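Local atomic coordinates of titin (Homo sapiens, PDB entry 5JDD), a protein that serves as a giant elastic protein of the muscle sarcomere, whose tandem immunoglobulin domains in the I-band probably contribute to passive elasticity. Residues Ala108-Glu113 with His145-Met150; Ala158-Val163 with Ala171-Thr176; Pro177-Ser182 with Thr200-Gly205. All blocks are in the same frame, centred on the assembly; numbering follows the deposited sequence.

Contact 1. Residues Ala108-Glu113 with His145-Met150; sequences ASFECE and HQLIIM
Ala108 and Ile149 open a run of six antiparallel backbone hydrogen bonds. They bond to each other twice: Ala108 N gives to Ile149 O at 2.9 Å, and Ile149 N returns a short, almost straight bond of 2.7 Å to Ala108 O. Phe110 with Leu147 and Cys112 with His145 repeat the exchange, so the N-H and C=O of all six residues are paired within the contact. Leu147 O also receives a CA-H...O contact from Ser109 CA at 3.3 Å, a second, weaker donor beside Phe110 N. The polar backbone atoms of Gln146 and Ile148 serve the other neighbour, strand 136-141, through Val139 and Lys137.

One face of the pair carries Ala108, Phe110, Cys112, His145, Leu147 and Ile149, all buried. The ring of Phe110 leans toward the Ala108 end because CG sits beside the backbone N (chi1 -70°), and there Ile149 CD1 meets its edge, 4.2 Å from CE2. Ala108 CB meets Ile149 CB at 4.3 Å, and its small size suits packing against Leu173 of the facing sheet, which Phe110 also touches. Cys112 SG rests 4.1 Å from His145 CB.

The other face bears Ser109, Glu111 and Gln146, polar chains that suit the nearness of solvent, and Ile148, a partly exposed apolar exception lying against Thr107 and Lys137. Glu111 and Gln146 run alongside each other in the same direction, Glu111 CG 3.8 Å from Gln146 CG. Their carboxylate and amide planes are turned 62° apart and do not bond; the amide end is doubtful, since Gln146 has two conformers. Beyond the pairing, Glu113 makes a salt bridge to Lys95 of strand 93-95.

Such a central antiparallel pair, flanked by strands 93-95 and 136-141, is the B-E core of the four-stranded sheet in an I-set immunoglobulin sandwich.

Contact 2. Residues Ala158-Val163 with Ala171-Thr176; sequences AEYTFV and ATLTVT
Ala171 O draws in both Tyr160 N, in a 2.8 Å hydrogen bond with an N-H...O angle of 169°, and the weaker CA-H of Glu159, whose CA lies 3.6 Å away. The same carbonyl lies at the edge of the Tyr160 ring, near its plane. Ala171 N answers with a bond of 2.9 Å to Tyr160 O, completing the pair. One step further, Leu173 N gives to Ala158 O at 3.0 Å; the return bond from Ala158 N is long and bent. The two strands run 143° apart in direction.

Tyr160 carries the side-chain contact. With CG set beside the backbone N (chi1 -67°), its ring swings back toward Leu173, and CE2 comes to 3.8 Å from Leu173 CB at an oblique angle. The hydroxyl is bonded to Asp156 O four residues earlier, the arrangement known as a tyrosine corner, a hallmark of the E-F connection in immunoglobulin domains; a tyrosine suits it because its ring joins the core while its OH closes the turn. The strands themselves are F and G, a hairpin within the second sheet of the sandwich.

Leu173 sends its branched end inward to Ile100 and Val102, while Ala171 is a small buried residue beside Asn99. Glu159 and Thr172 take the opposite, more open face, where a charged and a hydroxyl side chain are easily solvated. Thr172 N turns to Asn99 OD1 and Glu159 N to Asn126 OD1, the hairpin being flanked by strands 100-103 and 123-125.

Contact 3. Residues Pro177-Ser182 with Thr200-Gly205; sequences PIMITS and TVNYEG
Thr200 O is held by two neighbouring amides, Thr181 N at 2.8 Å and Ser182 N at 3.2 Å, which approach from the same face of its carbonyl plane. Two residues facing one make a classic beta bulge, and Thr200 N closes it with a bond of 3.0 Å to Ser182 O. On the other side of Ile180, Asn202 OD1 takes Met179 N at 2.9 Å; the bond is straight at the hydrogen (173°), although the donor stands above the amide plane. A chi1 of 61° turns the amide back to the partner backbone; asparagine suits the place, its oxygen accepting an amide beyond the end of strand 195-201. Val201 CG1 meets Ile178 CG2 and Ile180 CG1, both at 4.2 Å.

One water bridges Pro177 O and Tyr203 OH, another Thr181 OG1 and Val201 O. Asn202 CG lies 3.6 Å above the plane of the Tyr203 ring, toward its rim, while Thr200 OG1 bonds to Thr231 OG1.

The apolar trio packs on Ala251 and Phe249 of strand 245-251, and Ile178 N bonds to Glu104 of the preceding domain. Edge strand 180-182 thus lies against 195-201, itself next to 231-236, in the third of this fragment's three immunoglobulin domains.

Along the chain the contacts come in series, and the first two share the middle of this fragment's three immunoglobulin domains. Contact 1 lies in one sheet and contact 2 in the facing sheet, their centres 10 Å apart; Phe110, Ile149, Cys112 and His145 pack against Tyr160 and Phe162, so together they form much of the sandwich core. Contact 3 belongs to the next domain, with its centre about 23 Å from contact 2 and 25 Å from contact 1. Strand 167-176 runs into residues 177-182, and a weak hydrogen bond joins Thr176 OG1 to Tyr203 OH across the junction. The short connection and its polar links are consistent with a restrained domain interface in an extended tandem.

Contact 1. Residues Ala108-Glu113 with His145-Met150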
loop_
_atom_site.group_PDB
_atom_site.type_symbol
_atom_site.label_atom_id
_atom_site.label_comp_id
_atom_site.label_asym_id
_atom_site.label_seq_id
_atom_site.Cartn_x
_atom_site.Cartn_y
_atom_site.Cartn_z
ATOM N N ALA A 108 1.332 2.739 -11.035
ATOM C CA ALA A 108 1.574 1.422 -10.457
ATOM C C ALA A 108 0.781 1.307 -9.171
ATOM O O ALA A 108 0.580 2.287 -8.461
ATOM C CB ALA A 108 3.052 1.224 -10.159
ATOM N N SER A 109 0.335 0.105 -8.850
ATOM C CA SER A 109 -0.336 -0.082 -7.580
ATOM C C SER A 109 0.029 -1.394 -6.905
ATOM O O SER A 109 0.270 -2.423 -7.542
ATOM C CB SER A 109 -1.848 0.064 -7.728
ATOM O OG SER A 109 -2.385 -0.937 -8.559
ATOM N N PHE A 110 0.118 -1.314 -5.582
ATOM C CA PHE A 110 0.338 -2.484 -4.742
ATOM C C PHE A 110 -0.809 -2.599 -3.770
ATOM O O PHE A 110 -1.322 -1.588 -3.289
ATOM C CB PHE A 110 1.633 -2.345 -3.929
ATOM C CG PHE A 110 2.873 -2.438 -4.757
ATOM C CD1 PHE A 110 3.351 -3.676 -5.171
ATOM C CD2 PHE A 110 3.558 -1.296 -5.131
ATOM C CE1 PHE A 110 4.495 -3.773 -5.956
ATOM C CE2 PHE A 110 4.705 -1.376 -5.916
ATOM C CZ PHE A 110 5.177 -2.616 -6.330
ATOM N N GLU A 111 -1.209 -3.827 -3.458
ATOM C CA GLU A 111 -2.233 -4.038 -2.449
ATOM C C GLU A 111 -1.919 -5.260 -1.625
ATOM O O GLU A 111 -1.460 -6.275 -2.145
ATOM C CB GLU A 111 -3.606 -4.273 -3.078
ATOM C CG GLU A 111 -4.101 -3.236 -4.043
ATOM C CD GLU A 111 -5.252 -3.774 -4.861
ATOM O OE1 GLU A 111 -6.107 -4.477 -4.279
ATOM O OE2 GLU A 111 -5.283 -3.516 -6.083
ATOM N N CYS A 112 -2.232 -5.177 -0.342
ATOM C CA CYS A 112 -2.244 -6.367 0.493
ATOM C C CYS A 112 -3.489 -6.366 1.361
ATOM O O CYS A 112 -4.206 -5.361 1.438
ATOM C CB CYS A 112 -0.984 -6.450 1.363
ATOM S SG CYS A 112 -0.831 -5.162 2.645
ATOM N N GLU A 113 -3.745 -7.485 2.025
ATOM C CA GLU A 113 -4.845 -7.569 2.977
ATOM C C GLU A 113 -4.268 -8.011 4.304
ATOM O O GLU A 113 -3.320 -8.804 4.337
ATOM C CB GLU A 113 -5.955 -8.513 2.487
ATOM C CG GLU A 113 -6.645 -7.979 1.223
ATOM C CD GLU A 113 -7.673 -8.913 0.589
ATOM O OE1 GLU A 113 -8.169 -9.855 1.249
ATOM O OE2 GLU A 113 -7.997 -8.679 -0.598
ATOM N N HIS A 145 -5.134 -2.730 2.134
ATOM C CA HIS A 145 -4.201 -1.613 2.124
ATOM C C HIS A 145 -3.591 -1.466 0.752
ATOM O O HIS A 145 -3.130 -2.440 0.165
ATOM C CB HIS A 145 -3.110 -1.827 3.171
ATOM C CG HIS A 145 -3.596 -1.622 4.567
ATOM N ND1 HIS A 145 -3.449 -0.427 5.236
ATOM C CD2 HIS A 145 -4.288 -2.441 5.401
ATOM C CE1 HIS A 145 -4.004 -0.526 6.432
ATOM N NE2 HIS A 145 -4.514 -1.740 6.556
ATOM N N GLN A 146 -3.585 -0.236 0.243
ATOM C CA GLN A 146 -3.113 0.017 -1.110
ATOM C C GLN A 146 -2.118 1.175 -1.174
ATOM O O GLN A 146 -2.255 2.179 -0.465
ATOM C CB GLN A 146 -4.310 0.293 -2.030
ATOM C CG GLN A 146 -3.954 0.483 -3.491
ATOM C CD GLN A 146 -5.169 0.785 -4.345
ATOM O OE1 GLN A 146 -6.149 1.363 -3.870
ATOM N NE2 GLN A 146 -5.113 0.395 -5.609
ATOM N N LEU A 147 -1.121 1.015 -2.043
ATOM C CA LEU A 147 -0.164 2.068 -2.377
ATOM C C LEU A 147 -0.269 2.302 -3.871
ATOM O O LEU A 147 -0.072 1.384 -4.670
ATOM C CB LEU A 147 1.264 1.651 -2.023
ATOM C CG LEU A 147 2.370 2.630 -2.456
ATOM C CD1 LEU A 147 2.256 3.928 -1.674
ATOM C CD2 LEU A 147 3.749 2.027 -2.243
ATOM N N ILE A 148 -0.611 3.529 -4.251
ATOM C CA ILE A 148 -0.696 3.897 -5.657
ATOM C C ILE A 148 0.435 4.867 -5.985
ATOM O O ILE A 148 0.614 5.883 -5.300
ATOM C CB ILE A 148 -2.051 4.519 -5.977
ATOM C CG1 ILE A 148 -3.156 3.500 -5.692
ATOM C CG2 ILE A 148 -2.111 4.972 -7.424
ATOM C CD1 ILE A 148 -4.494 4.122 -5.400
ATOM N N ILE A 149 1.224 4.518 -6.998
ATOM C CA ILE A 149 2.379 5.322 -7.394
ATOM C C ILE A 149 2.104 5.957 -8.742
ATOM O O ILE A 149 2.002 5.268 -9.758
ATOM C CB ILE A 149 3.660 4.469 -7.465
ATOM C CG1 ILE A 149 3.883 3.731 -6.144
ATOM C CG2 ILE A 149 4.874 5.338 -7.763
ATOM C CD1 ILE A 149 5.043 2.762 -6.188
ATOM N N MET A 150 1.988 7.281 -8.748
ATOM C CA MET A 150 1.638 8.009 -9.963
ATOM C C MET A 150 2.852 8.343 -10.814
ATOM O O MET A 150 3.958 8.490 -10.302
ATOM C CB MET A 150 0.941 9.328 -9.604
ATOM C CG MET A 150 -0.236 9.215 -8.656
ATOM S SD MET A 150 -1.554 8.197 -9.324
ATOM C CE MET A 150 -1.934 9.087 -10.832
#

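Contact 2. Residues Ala158-Val163 with Ala171-Thr176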
loop_
_atom_site.group_PDB
_atom_site.type_symbol
_atom_site.label_atom_id
_atom_site.label_comp_id
_atom_site.label_asym_id
_atom_site.label_seq_id
_atom_site.Cartn_x
_atom_site.Cartn_y
_atom_site.Cartn_z
ATOM N N ALA A 158 11.936 -0.309 -7.353
ATOM C CA ALA A 158 12.382 -0.525 -5.985
ATOM C C ALA A 158 11.596 -1.654 -5.359
ATOM O O ALA A 158 10.667 -2.203 -5.969
ATOM C CB ALA A 158 12.176 0.747 -5.162
ATOM N N GLU A 159 11.966 -1.989 -4.127
ATOM C CA GLU A 159 11.208 -2.940 -3.341
ATOM C C GLU A 159 10.319 -2.172 -2.386
ATOM O O GLU A 159 10.799 -1.327 -1.631
ATOM C CB GLU A 159 12.126 -3.864 -2.552
ATOM C CG GLU A 159 11.352 -4.842 -1.683
ATOM C CD GLU A 159 12.238 -5.911 -1.090
ATOM O OE1 GLU A 159 13.174 -5.553 -0.345
ATOM O OE2 GLU A 159 11.997 -7.105 -1.373
ATOM N N TYR A 160 9.022 -2.469 -2.420
ATOM C CA TYR A 160 8.043 -1.803 -1.569
ATOM C C TYR A 160 7.534 -2.768 -0.520
ATOM O O TYR A 160 7.293 -3.938 -0.803
ATOM C CB TYR A 160 6.901 -1.237 -2.423
ATOM C CG TYR A 160 7.368 -0.105 -3.304
ATOM C CD1 TYR A 160 7.299 1.211 -2.867
ATOM C CD2 TYR A 160 7.898 -0.351 -4.563
ATOM C CE1 TYR A 160 7.745 2.254 -3.661
ATOM C CE2 TYR A 160 8.343 0.688 -5.372
ATOM C CZ TYR A 160 8.267 1.984 -4.905
ATOM O OH TYR A 160 8.700 3.020 -5.684
ATOM N N THR A 161 7.365 -2.270 0.697
ATOM C CA THR A 161 7.019 -3.124 1.821
ATOM C C THR A 161 5.841 -2.535 2.579
ATOM O O THR A 161 5.790 -1.329 2.790
ATOM C CB THR A 161 8.211 -3.208 2.800
ATOM O OG1 THR A 161 9.353 -3.765 2.132
ATOM C CG2 THR A 161 7.871 -4.060 4.017
ATOM N N PHE A 162 4.892 -3.385 2.974
ATOM C CA PHE A 162 3.879 -3.000 3.949
ATOM C C PHE A 162 4.194 -3.664 5.284
ATOM O O PHE A 162 4.423 -4.874 5.342
ATOM C CB PHE A 162 2.470 -3.408 3.506
ATOM C CG PHE A 162 1.401 -2.878 4.415
ATOM C CD1 PHE A 162 0.921 -3.641 5.467
ATOM C CD2 PHE A 162 0.935 -1.586 4.268
ATOM C CE1 PHE A 162 -0.044 -3.140 6.334
ATOM C CE2 PHE A 162 -0.027 -1.073 5.124
ATOM C CZ PHE A 162 -0.527 -1.851 6.170
ATOM N N VAL A 163 4.233 -2.869 6.354
ATOM C CA VAL A 163 4.469 -3.388 7.702
ATOM C C VAL A 163 3.154 -3.528 8.457
ATOM O O VAL A 163 2.393 -2.568 8.591
ATOM C CB VAL A 163 5.412 -2.480 8.501
ATOM C CG1 VAL A 163 5.682 -3.078 9.881
ATOM C CG2 VAL A 163 6.725 -2.279 7.744
ATOM N N ALA A 171 7.111 -6.469 -2.280
ATOM C CA ALA A 171 7.065 -6.795 -3.698
ATOM C C ALA A 171 7.857 -5.750 -4.451
ATOM O O ALA A 171 8.109 -4.662 -3.931
ATOM C CB ALA A 171 5.615 -6.855 -4.210
ATOM N N THR A 172 8.240 -6.064 -5.682
ATOM C CA THR A 172 9.043 -5.140 -6.472
ATOM C C THR A 172 8.262 -4.495 -7.601
ATOM O O THR A 172 7.356 -5.101 -8.181
ATOM C CB THR A 172 10.260 -5.826 -7.096
ATOM O OG1 THR A 172 9.823 -6.842 -8.011
ATOM C CG2 THR A 172 11.126 -6.433 -6.015
ATOM N N LEU A 173 8.624 -3.255 -7.894
ATOM C CA LEU A 173 8.155 -2.533 -9.067
ATOM C C LEU A 173 9.328 -2.403 -10.020
ATOM O O LEU A 173 10.425 -1.979 -9.626
ATOM C CB LEU A 173 7.672 -1.134 -8.682
ATOM C CG LEU A 173 7.397 -0.187 -9.857
ATOM C CD1 LEU A 173 6.289 -0.715 -10.741
ATOM C CD2 LEU A 173 7.023 1.186 -9.335
ATOM N N THR A 174 9.105 -2.790 -11.270
ATOM C CA THR A 174 10.046 -2.538 -12.343
ATOM C C THR A 174 9.384 -1.610 -13.355
ATOM O O THR A 174 8.399 -1.979 -13.977
ATOM C CB THR A 174 10.442 -3.846 -13.038
ATOM O OG1 THR A 174 10.956 -4.771 -12.063
ATOM C CG2 THR A 174 11.485 -3.588 -14.108
ATOM N N VAL A 175 9.905 -0.397 -13.489
ATOM C CA VAL A 175 9.368 0.573 -14.439
ATOM C C VAL A 175 10.063 0.395 -15.790
ATOM O O VAL A 175 11.285 0.511 -15.889
ATOM C CB VAL A 175 9.537 2.000 -13.917
ATOM C CG1 VAL A 175 8.953 3.007 -14.909
ATOM C CG2 VAL A 175 8.843 2.132 -12.574
ATOM N N THR A 176 9.277 0.092 -16.815
ATOM C CA THR A 176 9.818 -0.311 -18.109
ATOM C C THR A 176 9.834 0.835 -19.117
ATOM O O THR A 176 9.003 1.748 -19.056
ATOM C CB THR A 176 9.037 -1.514 -18.670
ATOM O OG1 THR A 176 7.646 -1.195 -18.705
ATOM C CG2 THR A 176 9.252 -2.746 -17.795
#

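Contact 3. Residues Pro177-Ser182 with Thr200-Gly205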
loop_
_atom_site.group_PDB
_atom_site.type_symbol
_atom_site.label_atom_id
_atom_site.label_comp_id
_atom_site.label_asym_id
_atom_site.label_seq_id
_atom_site.Cartn_x
_atom_site.Cartn_y
_atom_site.Cartn_z
ATOM N N PRO A 177 10.788 0.807 -20.051
ATOM C CA PRO A 177 10.988 1.954 -20.942
ATOM C C PRO A 177 9.992 2.012 -22.089
ATOM O O PRO A 177 9.693 0.982 -22.704
ATOM C CB PRO A 177 12.401 1.724 -21.491
ATOM C CG PRO A 177 12.575 0.237 -21.441
ATOM C CD PRO A 177 11.864 -0.194 -20.181
ATOM N N ILE A 178 9.467 3.201 -22.373
ATOM C CA ILE A 178 8.685 3.374 -23.588
ATOM C C ILE A 178 9.592 3.200 -24.798
ATOM O O ILE A 178 10.735 3.664 -24.810
ATOM C CB ILE A 178 8.001 4.747 -23.622
ATOM C CG1 ILE A 178 6.946 4.804 -22.515
ATOM C CG2 ILE A 178 7.362 5.015 -25.010
ATOM C CD1 ILE A 178 6.519 6.196 -22.164
ATOM N N MET A 179 9.097 2.489 -25.802
ATOM C CA MET A 179 9.826 2.355 -27.049
ATOM C C MET A 179 9.002 2.866 -28.205
ATOM O O MET A 179 7.773 2.726 -28.234
ATOM C CB MET A 179 10.248 0.908 -27.264
ATOM C CG MET A 179 11.123 0.402 -26.143
ATOM S SD MET A 179 11.814 -1.217 -26.517
ATOM C CE MET A 179 12.775 -1.516 -25.035
ATOM N N ILE A 180 9.688 3.485 -29.153
ATOM C CA ILE A 180 9.030 3.995 -30.337
ATOM C C ILE A 180 9.174 2.953 -31.445
ATOM O O ILE A 180 10.285 2.568 -31.837
ATOM C CB ILE A 180 9.589 5.366 -30.716
ATOM C CG1 ILE A 180 9.164 6.404 -29.662
ATOM C CG2 ILE A 180 9.076 5.782 -32.095
ATOM C CD1 ILE A 180 9.920 7.721 -29.728
ATOM N N THR A 181 8.033 2.444 -31.898
ATOM C CA THR A 181 8.030 1.351 -32.858
ATOM C C THR A 181 7.894 1.843 -34.296
ATOM O O THR A 181 8.264 1.136 -35.233
ATOM C CB THR A 181 6.959 0.308 -32.516
ATOM O OG1 THR A 181 5.655 0.889 -32.637
ATOM C CG2 THR A 181 7.147 -0.180 -31.083
ATOM N N SER A 182 7.356 3.049 -34.467
ATOM C CA SER A 182 7.389 3.728 -35.758
ATOM C C SER A 182 7.781 5.169 -35.508
ATOM O O SER A 182 7.022 5.930 -34.901
ATOM C CB SER A 182 6.025 3.675 -36.441
ATOM O OG SER A 182 6.132 4.112 -37.786
ATOM N N THR A 200 4.367 5.785 -33.483
ATOM C CA THR A 200 3.712 4.671 -32.813
ATOM C C THR A 200 4.612 4.226 -31.677
ATOM O O THR A 200 5.838 4.177 -31.837
ATOM C CB THR A 200 3.422 3.507 -33.771
ATOM O OG1 THR A 200 2.646 3.997 -34.875
ATOM C CG2 THR A 200 2.639 2.412 -33.055
ATOM N N VAL A 201 4.014 3.963 -30.521
ATOM C CA VAL A 201 4.758 3.506 -29.341
ATOM C C VAL A 201 4.326 2.098 -28.951
ATOM O O VAL A 201 3.373 1.555 -29.515
ATOM C CB VAL A 201 4.579 4.451 -28.138
ATOM C CG1 VAL A 201 5.166 5.830 -28.449
ATOM C CG2 VAL A 201 3.102 4.578 -27.759
ATOM N N ASN A 202 5.018 1.499 -27.985
ATOM C CA ASN A 202 4.716 0.122 -27.597
ATOM C C ASN A 202 3.654 -0.065 -26.507
ATOM O O ASN A 202 3.171 -1.178 -26.302
ATOM C CB ASN A 202 6.004 -0.637 -27.231
ATOM C CG ASN A 202 6.760 -0.016 -26.058
ATOM O OD1 ASN A 202 6.579 1.156 -25.718
ATOM N ND2 ASN A 202 7.642 -0.805 -25.451
ATOM N N TYR A 203 3.296 1.006 -25.803
ATOM C CA TYR A 203 2.349 0.906 -24.697
ATOM C C TYR A 203 1.225 1.919 -24.806
ATOM O O TYR A 203 1.442 3.074 -25.180
ATOM C CB TYR A 203 3.050 1.131 -23.353
ATOM C CG TYR A 203 4.149 0.158 -22.997
ATOM C CD1 TYR A 203 3.881 -1.201 -22.846
ATOM C CD2 TYR A 203 5.437 0.603 -22.747
ATOM C CE1 TYR A 203 4.887 -2.099 -22.488
ATOM C CE2 TYR A 203 6.449 -0.278 -22.387
ATOM C CZ TYR A 203 6.171 -1.630 -22.265
ATOM O OH TYR A 203 7.172 -2.512 -21.906
ATOM N N GLU A 204 0.022 1.488 -24.440
ATOM C CA GLU A 204 -1.122 2.382 -24.394
ATOM C C GLU A 204 -1.092 3.174 -23.093
ATOM O O GLU A 204 -0.590 2.677 -22.075
ATOM C CB GLU A 204 -2.407 1.557 -24.472
ATOM C CG GLU A 204 -3.664 2.370 -24.635
ATOM C CD GLU A 204 -4.803 1.556 -25.208
ATOM O OE1 GLU A 204 -5.266 0.618 -24.523
ATOM O OE2 GLU A 204 -5.229 1.858 -26.346
ATOM N N GLY A 205 -1.608 4.400 -23.129
ATOM C CA GLY A 205 -1.863 5.153 -21.912
ATOM C C GLY A 205 -0.668 5.916 -21.386
ATOM O O GLY A 205 -0.654 6.352 -20.239
HETATM O O HOH W 1 9.567 -1.673 -22.535
HETATM O O HOH W 2 3.503 -0.492 -31.306
#